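Local structure of trehalose monomycolate exporter MmpL3 (Mycobacterium tuberculosis, 7NVH) at residues H37-F43 and P232-F236; Q304-L310 and P625-L629. The protein exports trehalose monomycolate, the carrier of mycolic acids, across the inner membrane for building the mycobacterial outer envelope, as a member of the RND permease clan. One frame throughout, in Å; residues are numbered along the deposited sequence.

Contact 1: residues H37-F43 and P232-F236; sequences HVTQSGF and PVHYF. With AV0 (Lauryl Maltose Neopentyl Glycol), chain B.
Val38 and Tyr235 meet at about a right angle: the CG2 methyl of Val38 sits over one face of the phenol ring, 3.8 Å from the Tyr235 centroid, a CH-pi contact. The other methyl branch turns elsewhere; Val38 CG1 lies 3.8 Å from Val233 CG1, where the two valines cross obliquely. The backbones pair in parallel only briefly, at Thr39 and His234, before diverging, with Thr39 N donating to Val233 O in a bond 2.6 Å long and nearly straight at 165°. Thr39 CG2 lies side by side with the Pro232 ring, while its hydroxyl, held anti to N (chi1 -171°), is bonded to Asp140. Gln40 rests its CB near Tyr235 CD1 and sends its extended amide to Asp139.

The imidazole of His234 has Thr39 O over one face and Ser41 O at its edge, near the ring plane. The Phe43 ring crosses it with the planes at 88°, Phe43 CE2 coming near His234 NE2. On its other nitrogen, His234 ND1 accepts from Phe236 N at 3.2 Å, a capping bond that helps to set the rotation of the imidazole just before helix 237-246 starts.

The lauryl maltose neopentyl glycol passes beside these residues. Its alkyl carbon CAY lies 3.6 Å from His234 CE1, the chain end CAA reaches Phe236 CE2 at 3.5 Å, and a sugar oxygen, O3, approaches Ser41 CB. The arrangement is that of a short, weakly bonded two-stranded parallel sheet; the residues where its strands end, Gln40, Ser41, His234, Tyr235 and Phe236, form part of the detergent pocket seen in this transporter.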
loop_
_atom_site.group_PDB
_atom_site.type_symbol
_atom_site.label_atom_id
_atom_site.label_comp_id
_atom_site.label_asym_id
_atom_site.label_seq_id
_atom_site.Cartn_x
_atom_site.Cartn_y
_atom_site.Cartn_z
ATOM N N HIS A 37 7.590 -2.645 -16.143
ATOM C CA HIS A 37 8.765 -2.166 -15.426
ATOM C C HIS A 37 8.591 -2.131 -13.914
ATOM O O HIS A 37 9.519 -1.718 -13.212
ATOM C CB HIS A 37 9.150 -0.774 -15.928
ATOM C CG HIS A 37 9.671 -0.764 -17.330
ATOM N ND1 HIS A 37 8.847 -0.865 -18.429
ATOM C CD2 HIS A 37 10.932 -0.665 -17.813
ATOM C CE1 HIS A 37 9.578 -0.830 -19.529
ATOM N NE2 HIS A 37 10.846 -0.708 -19.183
ATOM N N VAL A 38 7.445 -2.544 -13.391
ATOM C CA VAL A 38 7.245 -2.570 -11.948
ATOM C C VAL A 38 7.969 -3.770 -11.360
ATOM O O VAL A 38 7.931 -4.876 -11.911
ATOM C CB VAL A 38 5.747 -2.588 -11.602
ATOM C CG1 VAL A 38 5.122 -1.243 -11.907
ATOM C CG2 VAL A 38 5.040 -3.675 -12.375
ATOM N N THR A 39 8.645 -3.550 -10.238
ATOM C CA THR A 39 9.407 -4.583 -9.556
ATOM C C THR A 39 8.667 -5.059 -8.313
ATOM O O THR A 39 7.690 -4.456 -7.868
ATOM C CB THR A 39 10.795 -4.063 -9.176
ATOM O OG1 THR A 39 11.594 -5.147 -8.689
ATOM C CG2 THR A 39 10.684 -3.006 -8.096
ATOM N N GLN A 40 9.149 -6.166 -7.751
ATOM C CA GLN A 40 8.585 -6.720 -6.527
ATOM C C GLN A 40 9.545 -6.625 -5.349
ATOM O O GLN A 40 9.251 -7.170 -4.279
ATOM C CB GLN A 40 8.169 -8.177 -6.738
ATOM C CG GLN A 40 9.291 -9.079 -7.205
ATOM C CD GLN A 40 8.832 -10.504 -7.407
ATOM O OE1 GLN A 40 7.660 -10.756 -7.675
ATOM N NE2 GLN A 40 9.754 -11.448 -7.275
ATOM N N SER A 41 10.676 -5.951 -5.514
ATOM C CA SER A 41 11.656 -5.796 -4.453
ATOM C C SER A 41 11.527 -4.420 -3.816
ATOM O O SER A 41 11.145 -3.447 -4.468
ATOM C CB SER A 41 13.075 -5.989 -4.991
ATOM O OG SER A 41 13.464 -4.894 -5.800
ATOM N N GLY A 42 11.850 -4.350 -2.528
ATOM C CA GLY A 42 11.772 -3.096 -1.806
ATOM C C GLY A 42 11.156 -3.222 -0.431
ATOM O O GLY A 42 10.950 -2.218 0.256
ATOM N N PHE A 43 10.855 -4.451 -0.013
ATOM C CA PHE A 43 10.282 -4.675 1.308
ATOM C C PHE A 43 11.327 -4.752 2.406
ATOM O O PHE A 43 10.955 -4.914 3.573
ATOM C CB PHE A 43 9.453 -5.958 1.313
ATOM C CG PHE A 43 8.068 -5.782 0.786
ATOM C CD1 PHE A 43 7.117 -5.102 1.522
ATOM C CD2 PHE A 43 7.712 -6.300 -0.444
ATOM C CE1 PHE A 43 5.840 -4.936 1.039
ATOM C CE2 PHE A 43 6.437 -6.139 -0.931
ATOM C CZ PHE A 43 5.499 -5.455 -0.189
ATOM N N PRO A 232 13.544 1.958 -8.918
ATOM C CA PRO A 232 12.558 0.877 -8.933
ATOM C C PRO A 232 11.193 1.332 -8.449
ATOM O O PRO A 232 11.056 2.115 -7.507
ATOM C CB PRO A 232 13.170 -0.147 -7.967
ATOM C CG PRO A 232 13.902 0.688 -6.981
ATOM C CD PRO A 232 14.389 1.918 -7.713
ATOM N N VAL A 233 10.166 0.821 -9.121
ATOM C CA VAL A 233 8.776 1.106 -8.792
ATOM C C VAL A 233 8.110 -0.213 -8.432
ATOM O O VAL A 233 8.187 -1.181 -9.198
ATOM C CB VAL A 233 8.044 1.798 -9.953
ATOM C CG1 VAL A 233 6.545 1.625 -9.818
ATOM C CG2 VAL A 233 8.408 3.269 -9.999
ATOM N N HIS A 234 7.465 -0.256 -7.272
ATOM C CA HIS A 234 6.888 -1.499 -6.790
ATOM C C HIS A 234 5.596 -1.832 -7.530
ATOM O O HIS A 234 4.998 -0.995 -8.210
ATOM C CB HIS A 234 6.623 -1.420 -5.290
ATOM C CG HIS A 234 6.575 -2.755 -4.620
ATOM N ND1 HIS A 234 5.396 -3.430 -4.390
ATOM C CD2 HIS A 234 7.562 -3.550 -4.145
ATOM C CE1 HIS A 234 5.658 -4.578 -3.796
ATOM N NE2 HIS A 234 6.964 -4.676 -3.637
ATOM N N TYR A 235 5.173 -3.090 -7.389
ATOM C CA TYR A 235 3.919 -3.530 -7.991
ATOM C C TYR A 235 2.730 -2.805 -7.379
ATOM O O TYR A 235 1.758 -2.492 -8.075
ATOM C CB TYR A 235 3.761 -5.041 -7.826
ATOM C CG TYR A 235 4.279 -5.854 -8.985
ATOM C CD1 TYR A 235 5.533 -6.442 -8.938
ATOM C CD2 TYR A 235 3.509 -6.047 -10.123
ATOM C CE1 TYR A 235 6.012 -7.191 -9.994
ATOM C CE2 TYR A 235 3.978 -6.798 -11.184
ATOM C CZ TYR A 235 5.232 -7.366 -11.114
ATOM O OH TYR A 235 5.709 -8.114 -12.166
ATOM N N PHE A 236 2.783 -2.537 -6.073
ATOM C CA PHE A 236 1.696 -1.859 -5.380
ATOM C C PHE A 236 1.511 -0.414 -5.811
ATOM O O PHE A 236 0.568 0.231 -5.341
ATOM C CB PHE A 236 1.928 -1.890 -3.872
ATOM C CG PHE A 236 1.219 -3.001 -3.175
ATOM C CD1 PHE A 236 0.161 -2.731 -2.329
ATOM C CD2 PHE A 236 1.602 -4.313 -3.365
ATOM C CE1 PHE A 236 -0.499 -3.746 -1.682
ATOM C CE2 PHE A 236 0.946 -5.337 -2.719
ATOM C CZ PHE A 236 -0.108 -5.053 -1.879
HETATM C C1 AV0 B . 11.831 -12.092 -2.216
HETATM O O1 AV0 B . 10.566 -12.368 -1.720
HETATM C C2 AV0 B . 11.997 -10.601 -2.436
HETATM O O2 AV0 B . 11.023 -10.164 -3.384
HETATM C C3 AV0 B . 13.364 -10.277 -2.955
HETATM O O3 AV0 B . 13.508 -8.829 -2.939
HETATM C C4 AV0 B . 14.471 -10.888 -2.165
HETATM O O4 AV0 B . 15.703 -10.880 -2.973
HETATM C C5 AV0 B . 14.220 -12.341 -1.755
HETATM O O5 AV0 B . 12.845 -12.586 -1.254
HETATM C C6 AV0 B . 15.188 -12.712 -0.679
HETATM O O6 AV0 B . 14.482 -13.257 0.407
HETATM C CAA AV0 B . 1.585 -7.039 -5.704
HETATM C CAB AV0 B . 10.624 -25.048 -2.424
HETATM O OAI AV0 B . 15.047 -7.036 -1.513
HETATM O OAJ AV0 B . 9.304 -22.732 6.271
HETATM O OAL AV0 B . 7.048 -14.930 6.060
HETATM O OAN AV0 B . 10.187 -19.270 3.840
HETATM O OAP AV0 B . 9.825 -18.386 1.198
HETATM O OAQ AV0 B . 19.211 -9.060 -0.332
HETATM O OAR AV0 B . 8.261 -20.830 8.868
HETATM O OAS AV0 B . 18.628 -7.872 -3.718
HETATM O OAT AV0 B . 6.310 -18.728 9.182
HETATM O OAU AV0 B . 18.368 -11.159 -2.146
HETATM O OAV AV0 B . 6.303 -16.904 7.069
HETATM C CAW AV0 B . 2.682 -8.085 -5.617
HETATM C CAX AV0 B . 9.268 -24.274 -2.448
HETATM C CAY AV0 B . 3.970 -7.434 -5.139
HETATM C CAZ AV0 B . 9.466 -22.856 -1.842
HETATM C CBA AV0 B . 4.965 -8.520 -4.729
HETATM C CBB AV0 B . 8.102 -22.130 -1.809
HETATM C CBC AV0 B . 4.289 -9.476 -3.727
HETATM C CBD AV0 B . 8.236 -20.767 -1.058
HETATM C CBE AV0 B . 5.378 -10.352 -3.026
HETATM C CBF AV0 B . 7.039 -19.871 -1.437
HETATM C CBG AV0 B . 6.231 -11.125 -4.120
HETATM C CBH AV0 B . 7.209 -18.451 -0.775
HETATM C CBI AV0 B . 7.665 -11.420 -3.539
HETATM C CBJ AV0 B . 6.845 -17.356 -1.821
HETATM C CBK AV0 B . 7.735 -12.918 -3.002
HETATM C CBL AV0 B . 7.105 -15.934 -1.212
HETATM C CBM AV0 B . 16.450 -6.969 -1.629
HETATM C CBN AV0 B . 8.010 -22.182 6.221
HETATM C CBP AV0 B . 8.316 -15.080 5.464
HETATM C CBQ AV0 B . 7.934 -12.920 -1.429
HETATM C CBR AV0 B . 8.475 -15.399 -1.754
HETATM C CBS AV0 B . 10.402 -13.760 -1.394
HETATM C CBT AV0 B . 8.836 -14.334 0.580
HETATM O OBV AV0 B . 9.438 -15.606 0.893
HETATM O OBX AV0 B . 8.671 -15.378 3.097
HETATM O OBY AV0 B . 16.289 -9.363 -1.277
HETATM O OBZ AV0 B . 7.458 -19.994 5.331
HETATM O OCB AV0 B . 8.565 -17.996 5.789
HETATM C CCC AV0 B . 17.069 -8.150 -0.947
HETATM C CCD AV0 B . 8.081 -20.686 6.465
HETATM C CCF AV0 B . 8.226 -16.065 4.323
HETATM C CCH AV0 B . 9.246 -18.196 3.487
HETATM C CCJ AV0 B . 8.859 -16.293 1.956
HETATM C CCL AV0 B . 9.761 -17.480 2.318
HETATM C CCM AV0 B . 8.896 -14.099 -1.008
HETATM C CCN AV0 B . 18.545 -8.266 -1.336
HETATM C CCO AV0 B . 7.406 -20.371 7.801
HETATM C CCQ AV0 B . 9.090 -17.283 4.654
HETATM C CCR AV0 B . 16.484 -9.757 -2.681
HETATM C CCS AV0 B . 7.317 -18.541 5.575
HETATM C CCT AV0 B . 18.808 -8.881 -2.661
HETATM C CCU AV0 B . 7.153 -18.915 7.993
HETATM C CCV AV0 B . 17.950 -10.055 -2.962
HETATM C CCW AV0 B . 6.484 -18.321 6.837
#

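Contact 2: residues Q304-L310 and P625-L629; sequences QGFLKSL and PVIGL
Pro625 is the centre of this helix pair, with Phe306, Leu307 and Gln304 all meeting its ring or backbone. Phe306 CD2 comes to 3.6 Å from Pro625 CB, the rim of the aromatic ring set against the proline. Leu307 approaches at about a right angle, its CD2 lying 3.4 Å from Pro625 O, a carbonyl already used by Leu629 N one helical turn on. This is the tight end, where the CA atoms of Leu307 and Pro625 are 6.4 Å apart. Beside it Gln304, bent at chi2 (90°), makes a looser contact through NE2, 3.9 Å from Pro625 CG, and its side chain also touches Ser551 and Leu555 of helix 544-556.

Further along, the packing thins, though the residues there are still buried. Phe306 CZ lies near Val626 CG2 and is 4.4 Å from Leu629 CD2. Leu307 CD2 stands 4.2 Å from Leu629 CB. At the far end Leu629 CD2 reaches Leu310 CG at 3.8 Å, with those two leucines again crossing at about a right angle. The helix segments 305-310 and 625-629 run roughly parallel, at -26° and 9.9 Å between axes.

Within its own helix, Phe306 O accepts from Ser309 N, Leu310 N and Ser309 OG; Ser309 lies away from helix 625-629. With carbon meeting carbon almost throughout and every touching residue buried, the helices meet within these segments through apolar packing, without a hydrogen bond between them.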
loop_
_atom_site.group_PDB
_atom_site.type_symbol
_atom_site.label_atom_id
_atom_site.label_comp_id
_atom_site.label_asym_id
_atom_site.label_seq_id
_atom_site.Cartn_x
_atom_site.Cartn_y
_atom_site.Cartn_z
ATOM N N GLN A 304 12.806 1.430 3.230
ATOM C CA GLN A 304 12.208 0.428 2.359
ATOM C C GLN A 304 11.940 1.016 0.981
ATOM O O GLN A 304 11.336 2.083 0.856
ATOM C CB GLN A 304 10.908 -0.095 2.966
ATOM C CG GLN A 304 11.097 -1.188 3.996
ATOM C CD GLN A 304 11.257 -0.643 5.397
ATOM O OE1 GLN A 304 12.070 0.245 5.640
ATOM N NE2 GLN A 304 10.479 -1.176 6.329
ATOM N N GLY A 305 12.388 0.311 -0.061
ATOM C CA GLY A 305 12.122 0.755 -1.417
ATOM C C GLY A 305 10.668 0.645 -1.815
ATOM O O GLY A 305 10.244 1.307 -2.767
ATOM N N PHE A 306 9.900 -0.190 -1.115
ATOM C CA PHE A 306 8.458 -0.236 -1.324
ATOM C C PHE A 306 7.820 1.096 -0.954
ATOM O O PHE A 306 7.109 1.708 -1.760
ATOM C CB PHE A 306 7.872 -1.384 -0.499
ATOM C CG PHE A 306 6.378 -1.343 -0.344
ATOM C CD1 PHE A 306 5.558 -1.956 -1.271
ATOM C CD2 PHE A 306 5.797 -0.728 0.749
ATOM C CE1 PHE A 306 4.186 -1.935 -1.123
ATOM C CE2 PHE A 306 4.426 -0.701 0.899
ATOM C CZ PHE A 306 3.620 -1.306 -0.038
ATOM N N LEU A 307 8.101 1.580 0.256
ATOM C CA LEU A 307 7.475 2.809 0.729
ATOM C C LEU A 307 7.932 4.014 -0.077
ATOM O O LEU A 307 7.141 4.924 -0.337
ATOM C CB LEU A 307 7.771 3.004 2.213
ATOM C CG LEU A 307 6.881 2.166 3.128
ATOM C CD1 LEU A 307 7.114 2.515 4.578
ATOM C CD2 LEU A 307 5.423 2.360 2.762
ATOM N N LYS A 308 9.204 4.043 -0.484
ATOM C CA LYS A 308 9.702 5.171 -1.262
ATOM C C LYS A 308 9.037 5.276 -2.626
ATOM O O LYS A 308 9.027 6.363 -3.211
ATOM C CB LYS A 308 11.217 5.072 -1.432
ATOM C CG LYS A 308 12.005 5.558 -0.231
ATOM C CD LYS A 308 13.495 5.525 -0.503
ATOM C CE LYS A 308 14.284 5.991 0.708
ATOM N NZ LYS A 308 14.138 7.454 0.932
ATOM N N SER A 309 8.489 4.182 -3.149
ATOM C CA SER A 309 7.770 4.233 -4.415
ATOM C C SER A 309 6.281 4.470 -4.213
ATOM O O SER A 309 5.653 5.182 -5.005
ATOM C CB SER A 309 7.986 2.940 -5.200
ATOM O OG SER A 309 7.282 1.867 -4.604
ATOM N N LEU A 310 5.701 3.888 -3.164
ATOM C CA LEU A 310 4.296 4.152 -2.872
ATOM C C LEU A 310 4.065 5.610 -2.497
ATOM O O LEU A 310 3.035 6.191 -2.856
ATOM C CB LEU A 310 3.788 3.217 -1.774
ATOM C CG LEU A 310 3.341 1.819 -2.210
ATOM C CD1 LEU A 310 2.151 1.969 -3.116
ATOM C CD2 LEU A 310 4.411 1.029 -2.927
ATOM N N PRO A 625 5.691 -2.305 6.304
ATOM C CA PRO A 625 5.581 -1.114 5.442
ATOM C C PRO A 625 4.148 -0.710 5.145
ATOM O O PRO A 625 3.840 0.489 5.077
ATOM C CB PRO A 625 6.325 -1.543 4.171
ATOM C CG PRO A 625 7.292 -2.555 4.639
ATOM C CD PRO A 625 6.561 -3.325 5.691
ATOM N N VAL A 626 3.255 -1.685 4.971
ATOM C CA VAL A 626 1.869 -1.352 4.674
ATOM C C VAL A 626 1.215 -0.687 5.874
ATOM O O VAL A 626 0.289 0.110 5.717
ATOM C CB VAL A 626 1.103 -2.606 4.222
ATOM C CG1 VAL A 626 -0.340 -2.264 3.908
ATOM C CG2 VAL A 626 1.774 -3.203 3.019
ATOM N N ILE A 627 1.685 -0.983 7.086
ATOM C CA ILE A 627 1.173 -0.282 8.259
ATOM C C ILE A 627 1.521 1.198 8.188
ATOM O O ILE A 627 0.687 2.062 8.482
ATOM C CB ILE A 627 1.708 -0.933 9.547
ATOM C CG1 ILE A 627 1.233 -2.381 9.633
ATOM C CG2 ILE A 627 1.254 -0.152 10.766
ATOM C CD1 ILE A 627 -0.257 -2.538 9.460
ATOM N N GLY A 628 2.756 1.516 7.794
ATOM C CA GLY A 628 3.121 2.910 7.611
ATOM C C GLY A 628 2.323 3.579 6.509
ATOM O O GLY A 628 1.899 4.731 6.645
ATOM N N LEU A 629 2.106 2.864 5.403
ATOM C CA LEU A 629 1.284 3.409 4.326
ATOM C C LEU A 629 -0.137 3.679 4.801
ATOM O O LEU A 629 -0.724 4.715 4.471
ATOM C CB LEU A 629 1.277 2.452 3.136
ATOM C CG LEU A 629 0.593 2.950 1.864
ATOM C CD1 LEU A 629 1.033 4.366 1.534
ATOM C CD2 LEU A 629 0.877 2.013 0.703
#

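In the fold
Contact 1 closes before contact 2 opens along the chain, yet their centres lie only about 10 Å apart near the middle of the molecule. They touch directly: Gly42 O is a probable hydrogen-bond acceptor for Phe306 N at the start of helix 305-336, and Phe306 stacks on Phe43 while meeting His234 edge-to-face. Contact 2 then sets helix 305-336, in the N-terminal MMPL homology region, against helix 624-654 in the C-terminal one. Segments 37-43 and 232-236 therefore lie between the detergent site and the place where helix 305-336 packs on helix 624-654, which joins the two MMPL regions of the transporter.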